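Long-range contact in GDP-6-deoxy-D-mannose reductase (Pseudomonas aeruginosa, PDB 6X3B), which probably reduces GDP-4-dehydro-6-deoxy-D-mannose with a bound NADPH cofactor, supplying GDP-rhamnose for lipopolysaccharide O-antigen: residues F120-S125 against V153-A158. Numbering follows the deposited sequence.
Sequences FLYISS and VSKLAA. With NDP (NADPH dihydro-nicotinamide-adenine-dinucleotide phosphate), chain E.
Lys-155 reaches from helix 150-169 to the carboxyl end of strand 119-123, where its NZ gives a 2.8 Å hydrogen bond to Ile-123 O. The ammonium meets this carbonyl at a C=O...N angle of 150°, tilted 16° from the carbonyl plane. Bends at chi2 and chi3 curl the chain past the Tyr-122 hydroxyl, whose OH lies 3.5 Å from Lys-155 CD, and bring NZ to the nicotinamide ribose. There Lys-155 NZ donates to NDP O3D at 2.8 Å and to NDP O2D at 3.0 Å, so three oxygens grip one nitrogen. In the tight part, Ala-158 CB presses on the phenol end of Tyr-122, 3.2 Å from OH and 3.4 Å from CZ, while Ala-158 C lies over one ring face, offset toward the rim. Ser-124 OG passes 3.6 Å from Lys-155 CB and is hydrogen-bonded to Glu-159. Packing is looser at Ser-125, whose CB comes only to 4.3 Å from Lys-155 CE but touches the nicotinamide at C6N. No touching residue is solvent-exposed. Tyr-151, one turn before Lys-155, also bonds the cofactor, matching the Tyr-x-x-x-Lys pair of short-chain dehydrogenase/reductases on a Rossmann fold. By analogy with those enzymes, the lysine probably positions the nicotinamide ribose.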
loop_
_atom_site.group_PDB
_atom_site.type_symbol
_atom_site.label_atom_id
_atom_site.label_comp_id
_atom_site.label_asym_id
_atom_site.label_seq_id
_atom_site.Cartn_x
_atom_site.Cartn_y
_atom_site.Cartn_z
ATOM N N PHE A 120 2.286 -2.903 18.313
ATOM C CA PHE A 120 2.773 -1.851 17.432
ATOM C C PHE A 120 1.563 -1.146 16.838
ATOM O O PHE A 120 0.852 -1.728 16.016
ATOM C CB PHE A 120 3.656 -2.423 16.322
ATOM C CG PHE A 120 4.406 -1.371 15.546
ATOM C CD1 PHE A 120 3.789 -0.687 14.509
ATOM C CD2 PHE A 120 5.725 -1.078 15.859
ATOM C CE1 PHE A 120 4.485 0.295 13.779
ATOM C CE2 PHE A 120 6.441 -0.103 15.130
ATOM C CZ PHE A 120 5.823 0.586 14.114
ATOM N N LEU A 121 1.338 0.110 17.227
ATOM C CA LEU A 121 0.233 0.885 16.683
ATOM C C LEU A 121 0.801 1.850 15.639
ATOM O O LEU A 121 1.531 2.791 15.976
ATOM C CB LEU A 121 -0.511 1.623 17.793
ATOM C CG LEU A 121 -1.492 2.704 17.322
ATOM C CD1 LEU A 121 -2.614 2.093 16.446
ATOM C CD2 LEU A 121 -2.082 3.452 18.521
ATOM N N TYR A 122 0.477 1.598 14.373
ATOM C CA TYR A 122 0.914 2.443 13.276
ATOM C C TYR A 122 -0.119 3.540 13.069
ATOM O O TYR A 122 -1.318 3.258 12.982
ATOM C CB TYR A 122 1.088 1.642 11.985
ATOM C CG TYR A 122 1.438 2.563 10.869
ATOM C CD1 TYR A 122 2.677 3.188 10.851
ATOM C CD2 TYR A 122 0.505 2.898 9.890
ATOM C CE1 TYR A 122 3.013 4.081 9.846
ATOM C CE2 TYR A 122 0.827 3.788 8.878
ATOM C CZ TYR A 122 2.084 4.385 8.876
ATOM O OH TYR A 122 2.428 5.275 7.880
ATOM N N ILE A 123 0.338 4.790 13.021
ATOM C CA ILE A 123 -0.553 5.924 12.847
ATOM C C ILE A 123 -0.552 6.277 11.363
ATOM O O ILE A 123 0.440 6.797 10.830
ATOM C CB ILE A 123 -0.153 7.122 13.727
ATOM C CG1 ILE A 123 -0.239 6.754 15.230
ATOM C CG2 ILE A 123 -1.080 8.319 13.464
ATOM C CD1 ILE A 123 -1.492 5.903 15.625
ATOM N N SER A 124 -1.674 5.985 10.702
ATOM C CA SER A 124 -1.867 6.285 9.287
ATOM C C SER A 124 -2.589 7.621 9.157
ATOM O O SER A 124 -2.254 8.577 9.866
ATOM C CB SER A 124 -2.639 5.135 8.618
ATOM O OG SER A 124 -2.784 5.311 7.213
ATOM N N SER A 125 -3.576 7.707 8.271
ATOM C CA SER A 125 -4.313 8.948 8.052
ATOM C C SER A 125 -5.607 8.644 7.318
ATOM O O SER A 125 -5.627 7.784 6.441
ATOM C CB SER A 125 -3.499 9.951 7.232
ATOM O OG SER A 125 -4.335 11.019 6.812
ATOM N N VAL A 153 -0.284 7.759 -0.337
ATOM C CA VAL A 153 0.279 6.508 -0.850
ATOM C C VAL A 153 1.223 5.885 0.176
ATOM O O VAL A 153 1.120 4.698 0.508
ATOM C CB VAL A 153 1.003 6.757 -2.187
ATOM C CG1 VAL A 153 1.852 5.541 -2.590
ATOM C CG2 VAL A 153 -0.018 7.079 -3.305
ATOM N N SER A 154 2.143 6.692 0.716
ATOM C CA SER A 154 3.122 6.172 1.670
ATOM C C SER A 154 2.467 5.694 2.961
ATOM O O SER A 154 2.933 4.714 3.554
ATOM C CB SER A 154 4.185 7.239 1.969
ATOM O OG SER A 154 3.689 8.220 2.869
ATOM N N LYS A 155 1.372 6.330 3.394
ATOM C CA LYS A 155 0.691 5.863 4.599
ATOM C C LYS A 155 0.024 4.509 4.368
ATOM O O LYS A 155 0.130 3.610 5.205
ATOM C CB LYS A 155 -0.350 6.881 5.071
ATOM C CG LYS A 155 0.185 8.255 5.383
ATOM C CD LYS A 155 1.225 8.235 6.517
ATOM C CE LYS A 155 0.586 8.618 7.832
ATOM N NZ LYS A 155 1.549 8.503 8.944
ATOM N N LEU A 156 -0.649 4.337 3.232
ATOM C CA LEU A 156 -1.287 3.054 2.941
ATOM C C LEU A 156 -0.250 1.955 2.775
ATOM O O LEU A 156 -0.448 0.818 3.234
ATOM C CB LEU A 156 -2.147 3.168 1.668
ATOM C CG LEU A 156 -3.100 2.018 1.340
ATOM C CD1 LEU A 156 -4.090 1.847 2.498
ATOM C CD2 LEU A 156 -3.841 2.279 0.015
ATOM N N ALA A 157 0.869 2.270 2.116
ATOM C CA ALA A 157 1.930 1.287 1.972
ATOM C C ALA A 157 2.483 0.880 3.343
ATOM O O ALA A 157 2.729 -0.304 3.602
ATOM C CB ALA A 157 3.035 1.841 1.072
ATOM N N ALA A 158 2.677 1.846 4.241
ATOM C CA ALA A 158 3.219 1.499 5.556
ATOM C C ALA A 158 2.210 0.713 6.395
ATOM O O ALA A 158 2.605 -0.146 7.187
ATOM C CB ALA A 158 3.638 2.772 6.284
HETATM P PA NDP E . 4.814 16.362 12.619
HETATM O O1A NDP E . 5.289 16.593 11.224
HETATM O O2A NDP E . 4.388 17.539 13.430
HETATM O O5B NDP E . 5.919 15.533 13.429
HETATM C C5B NDP E . 6.710 14.545 12.726
HETATM C C4B NDP E . 7.681 13.915 13.692
HETATM O O4B NDP E . 8.460 12.907 12.999
HETATM C C3B NDP E . 8.701 14.867 14.337
HETATM O O3B NDP E . 8.881 14.561 15.714
HETATM C C2B NDP E . 9.962 14.617 13.519
HETATM O O2B NDP E . 11.126 14.880 14.299
HETATM C C1B NDP E . 9.829 13.127 13.242
HETATM N N9A NDP E . 10.591 12.671 12.088
HETATM C C8A NDP E . 10.449 13.089 10.788
HETATM N N7A NDP E . 11.280 12.507 9.962
HETATM C C5A NDP E . 12.020 11.652 10.765
HETATM C C6A NDP E . 13.066 10.754 10.488
HETATM N N6A NDP E . 13.542 10.592 9.256
HETATM N N1A NDP E . 13.591 10.048 11.517
HETATM C C2A NDP E . 13.083 10.245 12.739
HETATM N N3A NDP E . 12.102 11.059 13.122
HETATM C C4A NDP E . 11.605 11.744 12.079
HETATM O O3 NDP E . 3.605 15.313 12.587
HETATM P PN NDP E . 2.203 15.313 13.361
HETATM O O1N NDP E . 2.471 15.220 14.825
HETATM O O2N NDP E . 1.385 16.455 12.860
HETATM O O5D NDP E . 1.564 13.937 12.847
HETATM C C5D NDP E . 1.731 12.747 13.654
HETATM C C4D NDP E . 1.227 11.554 12.880
HETATM O O4D NDP E . -0.185 11.732 12.604
HETATM C C3D NDP E . 1.899 11.311 11.521
HETATM O O3D NDP E . 2.077 9.922 11.277
HETATM C C2D NDP E . 0.901 11.947 10.556
HETATM O O2D NDP E . 0.978 11.407 9.246
HETATM C C1D NDP E . -0.430 11.622 11.223
HETATM N N1N NDP E . -1.507 12.586 10.849
HETATM C C2N NDP E . -1.508 13.866 11.333
HETATM C C3N NDP E . -2.563 14.713 11.126
HETATM C C7N NDP E . -2.382 16.146 11.449
HETATM O O7N NDP E . -3.284 16.950 11.196
HETATM N N7N NDP E . -1.242 16.524 12.010
HETATM C C4N NDP E . -3.831 14.146 10.587
HETATM C C5N NDP E . -3.695 12.781 10.053
HETATM C C6N NDP E . -2.520 12.198 10.006
HETATM P P2B NDP E . 11.991 16.091 13.674
HETATM O O1X NDP E . 13.185 16.256 14.590
HETATM O O2X NDP E . 12.398 15.675 12.276
HETATM O O3X NDP E . 11.100 17.315 13.668
#